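Local coordinates for hypothetical protein, GDSL-like Lipase/Acylhydrolase family protein (Bacteroides uniformis, PDB 4M8K) that probably hydrolyses ester bonds as a GDSL-like lipase or acylhydrolase, although its natural substrate is not known, at residues Thr86-Gly91 with Ala126-Gly131; Tyr144-Ala149 with Asp180-Ile185; Ser101-Ile106 with Cys151-Ser156; Ile115-Gly120 with Ile166-Asn171. One frame throughout, in Å; residues are numbered along the deposited sequence.

All four contacts belong to one parallel-sheet domain. Contact 4 lies about 4 Å from the centre of the chain, where strands 114-118 and 165-170 pair in the sheet. Contacts 2 and 3 share helix 146-160, their centres about 11 Å apart: its first turn meets helix 176-189, and its middle meets the loop holding Ser101-Ile106. Contact 1 joins two loops, its centre about 10 Å from that of contact 2. Along the chain, contact 1 closes before contact 2 opens, whereas every other pair interleaves. Phe102 and Leu153 of contact 3 and Met182 of contact 2 reach contact 4, so helix, loop and sheet form one continuous core.

Contact 1 of 4, residues Thr86-Gly91 with Ala126-Gly131; sequences TVCHTG and AGAPIG
Two first torsions turn Cys88 and Thr90 to the loop at Ala126-Gly131. In Cys88, chi1 of 74° places SG between the backbone N and the carbonyl carbon, where it meets the methyl of Ala128, SG to CB 3.6 Å. In Thr90, chi1 of -55° sets OG1 beside the backbone N and CG2 beside the carbonyl carbon, and both branches reach Pro129 CD, OG1 at 3.8 Å and CG2 at 3.9 Å. The Ala128 methyl also lies near Thr90, CB to CB 4.0 Å, and thus meets Cys88 SG and Thr90 CB together, both on its 86-91 side.

These direct contacts are van der Waals in kind; the hydroxyl of Thr90 spends its hydrogen bond on Tyr144 O. Within Thr86-Gly91 the turn is braced from inside: Thr86 OG1 donates to Cys88 O over 2.6 Å, and Thr90 N gives a long bond to Cys88 SG, 3.6 Å with an angle of 151° at the hydrogen. At the other end, the CB of Ala126 packs on the backbone of Gly91. A water donates to Gly91 O at 2.7 Å and, weakly, to Ala126 O, linking the two backbones. Gly127, with positive phi, ends helix 121-126 in a Schellman motif, with two bonds back into the last turn.

The 86-91 loop is tied to helix 121-126 by Asp123, whose carboxylate accepts from Val87 N and Cys88 N, while Val87 and Cys88 pack on Ala149 of helix 146-160, and Ile130 reaches Val178 of helix 176-189.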
loop_
_atom_site.group_PDB
_atom_site.type_symbol
_atom_site.label_atom_id
_atom_site.label_comp_id
_atom_site.label_asym_id
_atom_site.label_seq_id
_atom_site.Cartn_x
_atom_site.Cartn_y
_atom_site.Cartn_z
ATOM N N THR A 86 -4.890 -8.170 -2.617
ATOM C CA THR A 86 -3.835 -8.290 -3.591
ATOM C C THR A 86 -3.848 -7.142 -4.564
ATOM O O THR A 86 -4.864 -6.503 -4.783
ATOM C CB THR A 86 -4.035 -9.570 -4.445
ATOM O OG1 THR A 86 -5.396 -9.638 -4.831
ATOM C CG2 THR A 86 -3.660 -10.809 -3.663
ATOM N N VAL A 87 -2.714 -6.882 -5.191
ATOM C CA VAL A 87 -2.687 -5.941 -6.282
ATOM C C VAL A 87 -3.470 -6.457 -7.486
ATOM O O VAL A 87 -4.259 -5.720 -8.080
ATOM C CB VAL A 87 -1.246 -5.691 -6.713
ATOM C CG1 VAL A 87 -1.186 -4.906 -8.013
ATOM C CG2 VAL A 87 -0.510 -4.967 -5.595
ATOM N N CYS A 88 -3.212 -7.708 -7.884
ATOM C CA CYS A 88 -3.864 -8.316 -9.015
ATOM C C CYS A 88 -5.193 -8.982 -8.574
ATOM O O CYS A 88 -5.473 -9.098 -7.347
ATOM C CB CYS A 88 -2.938 -9.330 -9.746
ATOM S SG CYS A 88 -2.682 -10.884 -8.882
ATOM N N HIS A 89 -5.972 -9.465 -9.552
ATOM C CA HIS A 89 -7.281 -10.088 -9.241
ATOM C C HIS A 89 -7.202 -11.517 -8.738
ATOM O O HIS A 89 -8.217 -12.075 -8.371
ATOM C CB HIS A 89 -8.183 -10.071 -10.449
ATOM C CG HIS A 89 -8.524 -8.708 -10.952
ATOM N ND1 HIS A 89 -8.938 -7.689 -10.136
ATOM C CD2 HIS A 89 -8.567 -8.221 -12.216
ATOM C CE1 HIS A 89 -9.224 -6.631 -10.862
ATOM N NE2 HIS A 89 -9.030 -6.933 -12.132
ATOM N N THR A 90 -6.025 -12.137 -8.730
ATOM C CA THR A 90 -5.895 -13.487 -8.189
ATOM C C THR A 90 -5.631 -13.461 -6.699
ATOM O O THR A 90 -4.589 -12.992 -6.254
ATOM C CB THR A 90 -4.721 -14.269 -8.829
ATOM O OG1 THR A 90 -4.844 -14.290 -10.259
ATOM C CG2 THR A 90 -4.655 -15.704 -8.272
ATOM N N GLY A 91 -6.542 -13.998 -5.915
ATOM C CA GLY A 91 -6.274 -14.134 -4.480
ATOM C C GLY A 91 -5.736 -15.471 -3.984
ATOM O O GLY A 91 -5.250 -16.298 -4.751
ATOM N N ALA A 126 0.230 -15.429 -1.773
ATOM C CA ALA A 126 -0.761 -16.295 -2.425
ATOM C C ALA A 126 -0.268 -17.009 -3.678
ATOM O O ALA A 126 -0.964 -17.888 -4.181
ATOM C CB ALA A 126 -2.020 -15.496 -2.766
ATOM N N GLY A 127 0.922 -16.663 -4.166
ATOM C CA GLY A 127 1.457 -17.321 -5.325
ATOM C C GLY A 127 0.714 -16.947 -6.596
ATOM O O GLY A 127 0.552 -17.755 -7.478
ATOM N N ALA A 128 0.276 -15.703 -6.691
ATOM C CA ALA A 128 -0.436 -15.238 -7.866
ATOM C C ALA A 128 0.511 -15.302 -9.038
ATOM O O ALA A 128 1.708 -15.120 -8.862
ATOM C CB ALA A 128 -0.974 -13.815 -7.659
ATOM N N PRO A 129 -0.024 -15.607 -10.233
ATOM C CA PRO A 129 0.820 -15.700 -11.421
ATOM C C PRO A 129 1.474 -14.383 -11.703
ATOM O O PRO A 129 0.857 -13.338 -11.479
ATOM C CB PRO A 129 -0.154 -16.085 -12.534
ATOM C CG PRO A 129 -1.524 -15.787 -12.022
ATOM C CD PRO A 129 -1.445 -15.864 -10.538
ATOM N N ILE A 130 2.720 -14.403 -12.156
ATOM C CA ILE A 130 3.473 -13.170 -12.363
ATOM C C ILE A 130 3.159 -12.484 -13.675
ATOM O O ILE A 130 3.156 -11.240 -13.772
ATOM C CB ILE A 130 4.981 -13.453 -12.269
ATOM C CG1 ILE A 130 5.318 -13.869 -10.859
ATOM C CG2 ILE A 130 5.795 -12.222 -12.607
ATOM C CD1 ILE A 130 5.182 -12.765 -9.830
ATOM N N GLY A 131 2.951 -13.308 -14.696
ATOM C CA GLY A 131 2.630 -12.816 -16.023
ATOM C C GLY A 131 3.754 -12.026 -16.656
ATOM O O GLY A 131 4.909 -12.189 -16.272
HETATM O O HOH W 1 -3.870 -18.396 -5.777
#

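Contact 2 of 4, residues Tyr144-Ala149 with Asp180-Ile185; sequences YSFRPA and DSMDEI
The polar part of the contact is a single bond from Arg147 to Ser181, whose CA atoms are 6.5 Å apart. Arg147 NE donates to Ser181 OG over 2.8 Å, almost straight at 177°, and the hydroxyl oxygen lies only 2° out of the guanidinium plane. An extended chain from CG to NE carries the guanidinium across to Ser181, so that the inner N-H, rather than the terminal nitrogens, meets the serine. The bond is one of several at this hydroxyl: Ser181 OG is also hydrogen-bonded to Glu177 O, one turn back in its own helix, and weakly to Tyr133 OH. Arg147 NH1 has a weak bond of its own to Gly131 O, which may help to fix the rotation of the guanidinium.

Phe146-Ala149 form the opening turn of helix 146-160, after Ser145 at the N-cap position; Asp180-Ile185 lie within helix 176-189. Strand 165-170 comes between these helices in the chain, and both pack on the sheet face that carries Asn168, in the alternating beta-alpha order of the parallel-sheet domain.

The apolar part is built on Phe146. With chi1 at -174°, its CG stands anti to the backbone N and the ring reaches across to Met182, a selenomethionine. Met182 CG meets the ring edge in its plane, 3.7 Å from Phe146 CZ, and the two side chains cross at about a right angle. Met182 SE makes a Met-aromatic contact, again at the ring edge, 5.4 Å from the Phe146 centroid. Farther along the helix, Ile185 CD1 comes within 3.7 Å of Arg147 O.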
loop_
_atom_site.group_PDB
_atom_site.type_symbol
_atom_site.label_atom_id
_atom_site.label_comp_id
_atom_site.label_asym_id
_atom_site.label_seq_id
_atom_site.Cartn_x
_atom_site.Cartn_y
_atom_site.Cartn_z
ATOM N N TYR A 144 -5.419 -10.688 -13.833
ATOM C CA TYR A 144 -5.233 -11.795 -12.863
ATOM C C TYR A 144 -3.752 -12.031 -12.581
ATOM O O TYR A 144 -3.418 -12.682 -11.618
ATOM C CB TYR A 144 -5.942 -13.096 -13.353
ATOM C CG TYR A 144 -7.412 -13.063 -13.101
ATOM C CD1 TYR A 144 -7.907 -13.492 -11.879
ATOM C CD2 TYR A 144 -8.316 -12.591 -14.052
ATOM C CE1 TYR A 144 -9.237 -13.413 -11.604
ATOM C CE2 TYR A 144 -9.669 -12.491 -13.768
ATOM C CZ TYR A 144 -10.117 -12.926 -12.550
ATOM O OH TYR A 144 -11.450 -12.881 -12.265
ATOM N N SER A 145 -2.849 -11.494 -13.415
ATOM C CA SER A 145 -1.434 -11.664 -13.191
ATOM C C SER A 145 -0.785 -10.407 -12.533
ATOM O O SER A 145 -1.260 -9.269 -12.702
ATOM C CB SER A 145 -0.721 -11.983 -14.516
ATOM O OG SER A 145 -1.074 -13.298 -14.936
ATOM N N PHE A 146 0.302 -10.623 -11.822
ATOM C CA PHE A 146 0.894 -9.526 -11.049
ATOM C C PHE A 146 1.492 -8.362 -11.861
ATOM O O PHE A 146 1.214 -7.145 -11.599
ATOM C CB PHE A 146 1.963 -10.044 -10.107
ATOM C CG PHE A 146 2.481 -8.965 -9.201
ATOM C CD1 PHE A 146 1.698 -8.541 -8.110
ATOM C CD2 PHE A 146 3.659 -8.307 -9.461
ATOM C CE1 PHE A 146 2.097 -7.501 -7.323
ATOM C CE2 PHE A 146 4.093 -7.290 -8.610
ATOM C CZ PHE A 146 3.298 -6.885 -7.553
ATOM N N ARG A 147 2.347 -8.675 -12.817
ATOM C CA ARG A 147 2.965 -7.593 -13.574
ATOM C C ARG A 147 1.954 -6.723 -14.347
ATOM O O ARG A 147 2.015 -5.500 -14.211
ATOM C CB ARG A 147 4.046 -8.104 -14.491
ATOM C CG ARG A 147 5.270 -8.588 -13.713
ATOM C CD ARG A 147 6.191 -9.365 -14.632
ATOM N NE ARG A 147 7.393 -9.871 -13.951
ATOM C CZ ARG A 147 8.197 -10.796 -14.465
ATOM N NH1 ARG A 147 7.914 -11.347 -15.645
ATOM N NH2 ARG A 147 9.287 -11.187 -13.810
ATOM N N PRO A 148 1.037 -7.334 -15.146
ATOM C CA PRO A 148 0.056 -6.438 -15.769
ATOM C C PRO A 148 -0.756 -5.609 -14.748
ATOM O O PRO A 148 -0.972 -4.432 -14.970
ATOM C CB PRO A 148 -0.843 -7.391 -16.543
ATOM C CG PRO A 148 -0.031 -8.654 -16.746
ATOM C CD PRO A 148 0.870 -8.737 -15.551
ATOM N N ALA A 149 -1.183 -6.231 -13.637
ATOM C CA ALA A 149 -1.958 -5.519 -12.601
ATOM C C ALA A 149 -1.229 -4.332 -11.963
ATOM O O ALA A 149 -1.819 -3.270 -11.840
ATOM C CB ALA A 149 -2.429 -6.492 -11.542
ATOM N N ASP A 180 11.288 -7.653 -7.620
ATOM C CA ASP A 180 11.960 -7.132 -8.794
ATOM C C ASP A 180 10.942 -6.468 -9.728
ATOM O O ASP A 180 11.228 -5.426 -10.368
ATOM C CB ASP A 180 12.697 -8.246 -9.564
ATOM C CG ASP A 180 13.977 -8.734 -8.878
ATOM O OD1 ASP A 180 14.449 -8.076 -7.936
ATOM O OD2 ASP A 180 14.500 -9.785 -9.316
ATOM N N SER A 181 9.785 -7.104 -9.872
ATOM C CA SER A 181 8.748 -6.577 -10.770
ATOM C C SER A 181 8.285 -5.184 -10.316
ATOM O O SER A 181 8.180 -4.268 -11.129
ATOM C CB SER A 181 7.553 -7.526 -10.872
ATOM O OG SER A 181 7.919 -8.795 -11.433
HETATM N N MSE A 182 8.016 -4.997 -9.024
HETATM C CA MSE A 182 7.572 -3.655 -8.542
HETATM C C MSE A 182 8.667 -2.620 -8.788
HETATM O O MSE A 182 8.383 -1.491 -9.181
HETATM C CB MSE A 182 7.168 -3.695 -7.075
HETATM C CG MSE A 182 5.760 -4.193 -7.015
HETATM SE SE MSE A 182 4.897 -4.026 -5.261
HETATM C CE MSE A 182 6.182 -5.036 -4.177
ATOM N N ASP A 183 9.933 -2.996 -8.647
ATOM C CA ASP A 183 10.987 -1.998 -8.796
ATOM C C ASP A 183 11.109 -1.588 -10.250
ATOM O O ASP A 183 11.234 -0.416 -10.558
ATOM C CB ASP A 183 12.314 -2.513 -8.265
ATOM C CG ASP A 183 13.282 -1.384 -7.974
ATOM O OD1 ASP A 183 12.963 -0.453 -7.254
ATOM O OD2 ASP A 183 14.369 -1.394 -8.481
ATOM N N GLU A 184 11.074 -2.570 -11.132
ATOM C CA GLU A 184 11.128 -2.320 -12.578
ATOM C C GLU A 184 9.933 -1.477 -13.080
ATOM O O GLU A 184 10.072 -0.548 -13.882
ATOM C CB GLU A 184 11.152 -3.648 -13.331
ATOM C CG GLU A 184 10.952 -3.514 -14.843
ATOM C CD GLU A 184 12.034 -2.686 -15.530
ATOM O OE1 GLU A 184 13.015 -2.248 -14.888
ATOM O OE2 GLU A 184 11.929 -2.471 -16.748
ATOM N N ILE A 185 8.742 -1.838 -12.630
ATOM C CA ILE A 185 7.537 -1.127 -13.031
ATOM C C ILE A 185 7.485 0.285 -12.429
ATOM O O ILE A 185 7.115 1.230 -13.167
ATOM C CB ILE A 185 6.241 -1.957 -12.695
ATOM C CG1 ILE A 185 6.249 -3.265 -13.476
ATOM C CG2 ILE A 185 4.992 -1.180 -13.051
ATOM C CD1 ILE A 185 5.256 -4.292 -13.000
#

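Contact 3 of 4, residues Ser101-Ile106 with Cys151-Ser156; sequences SFITRI and CYLLAS
Ile103 and Ile106 pack their side chains against Tyr152, Leu153 and Ser156 of helix 146-160, one of the helices that flank the parallel sheet of this GDSL-like domain. The loop presents two branched bumps. The first is Ile103: its CG2 branch settles between the neighbouring side chains Tyr152 and Leu153, 3.8 Å from Tyr152 CD1 and 3.9 Å from Leu153 CB. It meets the tyrosine ring at its edge, near the ring plane, and the two side chains cross at about a right angle.

The second bump, Ile106, divides its branches. With chi1 at 56°, CG1 sits between the backbone N and the carbonyl carbon, and this sends CD1 to the helix surface at Ser156 while CG2 turns to Leu153 CD1, 3.5 Å away. Ile106 and Leu153 slide past each other in opposite directions. Leu153 also touches Leu26 of strand 22-27, which brings the cluster down to the sheet.

Ser156 OG donates to Tyr152 O over 2.8 Å, and Ser156 OG itself lies over the centre of one face of the Tyr152 ring. Beside it the fit is tight, with Ser156 CB 3.5 Å from Ile106 CD1.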
loop_
_atom_site.group_PDB
_atom_site.type_symbol
_atom_site.label_atom_id
_atom_site.label_comp_id
_atom_site.label_asym_id
_atom_site.label_seq_id
_atom_site.Cartn_x
_atom_site.Cartn_y
_atom_site.Cartn_z
ATOM N N SER A 101 -9.308 -6.090 -5.045
ATOM C CA SER A 101 -7.927 -5.918 -5.416
ATOM C C SER A 101 -7.580 -4.453 -5.464
ATOM O O SER A 101 -8.491 -3.629 -5.595
ATOM C CB SER A 101 -7.679 -6.605 -6.755
ATOM O OG SER A 101 -8.542 -6.095 -7.729
ATOM N N PHE A 102 -6.284 -4.114 -5.378
ATOM C CA PHE A 102 -5.893 -2.692 -5.292
ATOM C C PHE A 102 -6.484 -1.983 -6.502
ATOM O O PHE A 102 -6.937 -0.878 -6.410
ATOM C CB PHE A 102 -4.387 -2.479 -5.293
ATOM C CG PHE A 102 -3.718 -2.674 -3.949
ATOM C CD1 PHE A 102 -4.115 -3.642 -3.074
ATOM C CD2 PHE A 102 -2.657 -1.872 -3.602
ATOM C CE1 PHE A 102 -3.513 -3.768 -1.833
ATOM C CE2 PHE A 102 -2.005 -2.031 -2.406
ATOM C CZ PHE A 102 -2.439 -2.974 -1.513
ATOM N N ILE A 103 -6.446 -2.648 -7.643
ATOM C CA ILE A 103 -6.800 -2.006 -8.918
ATOM C C ILE A 103 -8.283 -1.691 -9.038
ATOM O O ILE A 103 -8.685 -0.884 -9.890
ATOM C CB ILE A 103 -6.271 -2.801 -10.125
ATOM C CG1 ILE A 103 -6.835 -4.226 -10.167
ATOM C CG2 ILE A 103 -4.742 -2.811 -10.124
ATOM C CD1 ILE A 103 -6.235 -5.013 -11.323
ATOM N N THR A 104 -9.077 -2.222 -8.135
ATOM C CA THR A 104 -10.493 -1.912 -8.089
ATOM C C THR A 104 -10.819 -0.795 -7.111
ATOM O O THR A 104 -11.944 -0.347 -7.082
ATOM C CB THR A 104 -11.318 -3.151 -7.694
ATOM O OG1 THR A 104 -11.086 -3.464 -6.311
ATOM C CG2 THR A 104 -10.928 -4.347 -8.556
ATOM N N ARG A 105 -9.838 -0.348 -6.319
ATOM C CA ARG A 105 -10.077 0.650 -5.271
ATOM C C ARG A 105 -9.486 2.012 -5.528
ATOM O O ARG A 105 -9.575 2.897 -4.709
ATOM C CB ARG A 105 -9.545 0.072 -3.981
ATOM C CG ARG A 105 -10.492 -1.011 -3.445
ATOM C CD ARG A 105 -9.791 -2.100 -2.650
ATOM N NE ARG A 105 -8.926 -1.527 -1.642
ATOM C CZ ARG A 105 -7.802 -2.050 -1.197
ATOM N NH1 ARG A 105 -7.361 -3.221 -1.616
ATOM N NH2 ARG A 105 -7.116 -1.377 -0.322
ATOM N N ILE A 106 -8.899 2.176 -6.723
ATOM C CA ILE A 106 -8.142 3.367 -7.096
ATOM C C ILE A 106 -8.948 4.669 -7.233
ATOM O O ILE A 106 -8.350 5.717 -7.165
ATOM C CB ILE A 106 -7.396 3.135 -8.444
ATOM C CG1 ILE A 106 -8.348 2.718 -9.551
ATOM C CG2 ILE A 106 -6.328 2.060 -8.277
ATOM C CD1 ILE A 106 -7.672 2.711 -10.933
ATOM N N CYS A 151 1.436 -2.760 -13.271
ATOM C CA CYS A 151 1.527 -1.733 -14.314
ATOM C C CYS A 151 0.208 -0.943 -14.402
ATOM O O CYS A 151 0.203 0.285 -14.527
ATOM C CB CYS A 151 1.829 -2.378 -15.672
ATOM S SG CYS A 151 3.441 -3.220 -15.871
ATOM N N TYR A 152 -0.931 -1.655 -14.429
ATOM C CA TYR A 152 -2.211 -0.980 -14.634
ATOM C C TYR A 152 -2.433 -0.029 -13.448
ATOM O O TYR A 152 -2.962 1.082 -13.596
ATOM C CB TYR A 152 -3.340 -1.998 -14.862
ATOM C CG TYR A 152 -4.778 -1.463 -14.785
ATOM C CD1 TYR A 152 -5.442 -1.323 -13.561
ATOM C CD2 TYR A 152 -5.475 -1.131 -15.919
ATOM C CE1 TYR A 152 -6.762 -0.858 -13.484
ATOM C CE2 TYR A 152 -6.797 -0.697 -15.855
ATOM C CZ TYR A 152 -7.432 -0.564 -14.653
ATOM O OH TYR A 152 -8.708 -0.096 -14.610
ATOM N N LEU A 153 -1.988 -0.456 -12.284
ATOM C CA LEU A 153 -2.158 0.314 -11.045
ATOM C C LEU A 153 -1.468 1.644 -11.148
ATOM O O LEU A 153 -2.093 2.710 -10.982
ATOM C CB LEU A 153 -1.617 -0.491 -9.842
ATOM C CG LEU A 153 -1.766 0.184 -8.465
ATOM C CD1 LEU A 153 -3.224 0.449 -8.125
ATOM C CD2 LEU A 153 -1.138 -0.665 -7.374
ATOM N N LEU A 154 -0.169 1.620 -11.398
ATOM C CA LEU A 154 0.555 2.892 -11.478
ATOM C C LEU A 154 0.059 3.735 -12.656
ATOM O O LEU A 154 -0.059 4.947 -12.542
ATOM C CB LEU A 154 2.050 2.686 -11.554
ATOM C CG LEU A 154 2.670 1.853 -10.414
ATOM C CD1 LEU A 154 4.186 1.957 -10.447
ATOM C CD2 LEU A 154 2.184 2.314 -9.061
ATOM N N ALA A 155 -0.230 3.091 -13.766
ATOM C CA ALA A 155 -0.644 3.821 -14.976
ATOM C C ALA A 155 -1.913 4.556 -14.682
ATOM O O ALA A 155 -2.034 5.720 -14.979
ATOM C CB ALA A 155 -0.834 2.867 -16.142
ATOM N N SER A 156 -2.856 3.863 -14.056
ATOM C CA SER A 156 -4.173 4.429 -13.704
ATOM C C SER A 156 -4.129 5.459 -12.590
ATOM O O SER A 156 -4.822 6.475 -12.711
ATOM C CB SER A 156 -5.170 3.333 -13.286
ATOM O OG SER A 156 -5.322 2.399 -14.329
#

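Contact 4 of 4, residues Ile115-Gly120 with Ile166-Asn171; sequences ILVFGG and IYNITN
Ile115 O accepts from Tyr167 N at 2.9 Å, the first of three backbone bonds joining strands 114-118 and 165-170. Val117 then uses both of its polar backbone atoms: its N donates to Tyr167 O at 2.8 Å, and its O accepts from Ile169 N at 2.7 Å, a more bent bond of 140° where the earlier two are nearly straight. The short strand axes run 23° from parallel.

Where the strands part, water takes over. One water donates to Gly119 O and Ile169 O and accepts from Asn171 N, satisfying three backbone atoms. A second accepts from Gly119 N at 2.7 Å and donates to Asn168 OD1 at 2.6 Å; Asn168 ND2 is held by Asn193 OD1 and Asn171 ND2 by Thr121 OG1.

Side chains close the pairing on both faces. Ile169 CG2 stands over the centre of the Phe118 ring, 3.6 Å from the centroid, a CH-pi contact; chi1 of -167° swings the ring over to it. Leu116 CD2 lies alongside Tyr167 CB, 3.8 Å away, while Val117 and Ile166 meet on the other face, toward Leu157 of helix 146-160. Gly120 is the N-cap of helix 121-126, just after the strand. Parallel neighbours joined through helices 121-126 and 146-160 make a beta-alpha-beta crossover, as expected for the parallel alpha/beta fold of the GDSL-like hydrolases.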
loop_
_atom_site.group_PDB
_atom_site.type_symbol
_atom_site.label_atom_id
_atom_site.label_comp_id
_atom_site.label_asym_id
_atom_site.label_seq_id
_atom_site.Cartn_x
_atom_site.Cartn_y
_atom_site.Cartn_z
ATOM N N ILE A 115 0.023 10.066 -2.421
ATOM C CA ILE A 115 -0.541 8.708 -2.370
ATOM C C ILE A 115 0.594 7.709 -2.050
ATOM O O ILE A 115 1.626 7.659 -2.732
ATOM C CB ILE A 115 -1.244 8.314 -3.669
ATOM C CG1 ILE A 115 -2.406 9.276 -3.934
ATOM C CG2 ILE A 115 -1.740 6.875 -3.590
ATOM C CD1 ILE A 115 -3.062 9.109 -5.260
ATOM N N LEU A 116 0.383 6.937 -0.995
ATOM C CA LEU A 116 1.281 5.885 -0.599
ATOM C C LEU A 116 0.645 4.506 -0.893
ATOM O O LEU A 116 -0.335 4.112 -0.270
ATOM C CB LEU A 116 1.653 6.044 0.873
ATOM C CG LEU A 116 2.116 7.446 1.285
ATOM C CD1 LEU A 116 2.305 7.461 2.790
ATOM C CD2 LEU A 116 3.387 7.907 0.588
ATOM N N VAL A 117 1.245 3.807 -1.854
ATOM C CA VAL A 117 0.814 2.479 -2.295
ATOM C C VAL A 117 1.682 1.473 -1.573
ATOM O O VAL A 117 2.916 1.540 -1.677
ATOM C CB VAL A 117 0.964 2.292 -3.829
ATOM C CG1 VAL A 117 0.389 0.952 -4.253
ATOM C CG2 VAL A 117 0.263 3.405 -4.572
ATOM N N PHE A 118 1.044 0.569 -0.811
ATOM C CA PHE A 118 1.756 -0.411 0.027
ATOM C C PHE A 118 1.101 -1.784 -0.145
ATOM O O PHE A 118 0.335 -2.274 0.688
ATOM C CB PHE A 118 1.734 0.070 1.473
ATOM C CG PHE A 118 2.647 -0.638 2.409
ATOM C CD1 PHE A 118 3.356 -1.797 2.049
ATOM C CD2 PHE A 118 2.824 -0.124 3.668
ATOM C CE1 PHE A 118 4.198 -2.369 2.918
ATOM C CE2 PHE A 118 3.693 -0.696 4.563
ATOM C CZ PHE A 118 4.373 -1.838 4.203
ATOM N N GLY A 119 1.439 -2.420 -1.253
ATOM C CA GLY A 119 0.870 -3.715 -1.641
ATOM C C GLY A 119 1.890 -4.671 -2.265
ATOM O O GLY A 119 3.120 -4.352 -2.457
ATOM N N GLY A 120 1.381 -5.863 -2.533
ATOM C CA GLY A 120 2.187 -6.931 -3.106
ATOM C C GLY A 120 2.506 -8.071 -2.198
ATOM O O GLY A 120 2.766 -9.183 -2.663
ATOM N N ILE A 166 3.090 10.163 -5.911
ATOM C CA ILE A 166 2.787 8.777 -5.646
ATOM C C ILE A 166 4.083 8.065 -5.322
ATOM O O ILE A 166 5.079 8.230 -6.042
ATOM C CB ILE A 166 2.157 8.108 -6.864
ATOM C CG1 ILE A 166 0.917 8.885 -7.320
ATOM C CG2 ILE A 166 1.870 6.638 -6.576
ATOM C CD1 ILE A 166 0.408 8.482 -8.691
ATOM N N TYR A 167 4.076 7.375 -4.191
ATOM C CA TYR A 167 5.180 6.574 -3.695
ATOM C C TYR A 167 4.748 5.145 -3.503
ATOM O O TYR A 167 3.640 4.877 -2.961
ATOM C CB TYR A 167 5.658 7.122 -2.346
ATOM C CG TYR A 167 6.235 8.509 -2.414
ATOM C CD1 TYR A 167 5.427 9.612 -2.311
ATOM C CD2 TYR A 167 7.600 8.709 -2.550
ATOM C CE1 TYR A 167 5.951 10.895 -2.360
ATOM C CE2 TYR A 167 8.137 9.987 -2.641
ATOM C CZ TYR A 167 7.311 11.078 -2.557
ATOM O OH TYR A 167 7.838 12.347 -2.608
ATOM N N ASN A 168 5.547 4.218 -4.009
ATOM C CA ASN A 168 5.337 2.821 -3.777
ATOM C C ASN A 168 6.185 2.351 -2.580
ATOM O O ASN A 168 7.330 2.796 -2.392
ATOM C CB ASN A 168 5.722 1.984 -4.970
ATOM C CG ASN A 168 5.205 0.545 -4.853
ATOM O OD1 ASN A 168 3.973 0.304 -4.833
ATOM N ND2 ASN A 168 6.105 -0.406 -4.808
ATOM N N ILE A 169 5.621 1.443 -1.808
ATOM C CA ILE A 169 6.320 0.912 -0.645
ATOM C C ILE A 169 6.402 -0.609 -0.803
ATOM O O ILE A 169 5.350 -1.284 -0.829
ATOM C CB ILE A 169 5.599 1.254 0.637
ATOM C CG1 ILE A 169 5.542 2.761 0.887
ATOM C CG2 ILE A 169 6.291 0.612 1.849
ATOM C CD1 ILE A 169 4.591 3.130 2.058
ATOM N N THR A 170 7.636 -1.125 -0.915
ATOM C CA THR A 170 7.908 -2.581 -1.059
ATOM C C THR A 170 8.276 -3.241 0.267
ATOM O O THR A 170 9.340 -2.991 0.854
ATOM C CB THR A 170 9.015 -2.848 -2.106
ATOM O OG1 THR A 170 8.595 -2.353 -3.374
ATOM C CG2 THR A 170 9.321 -4.355 -2.243
ATOM N N ASN A 171 7.365 -4.067 0.778
ATOM C CA ASN A 171 7.658 -4.910 1.929
ATOM C C ASN A 171 8.958 -5.705 1.756
ATOM O O ASN A 171 9.324 -6.115 0.645
ATOM C CB ASN A 171 6.519 -5.887 2.191
ATOM C CG ASN A 171 6.573 -6.514 3.576
ATOM O OD1 ASN A 171 7.348 -6.096 4.426
ATOM N ND2 ASN A 171 5.763 -7.532 3.793
HETATM O O HOH W 2 4.657 -3.950 -0.384
HETATM O O HOH W 3 2.868 -1.560 -3.412
#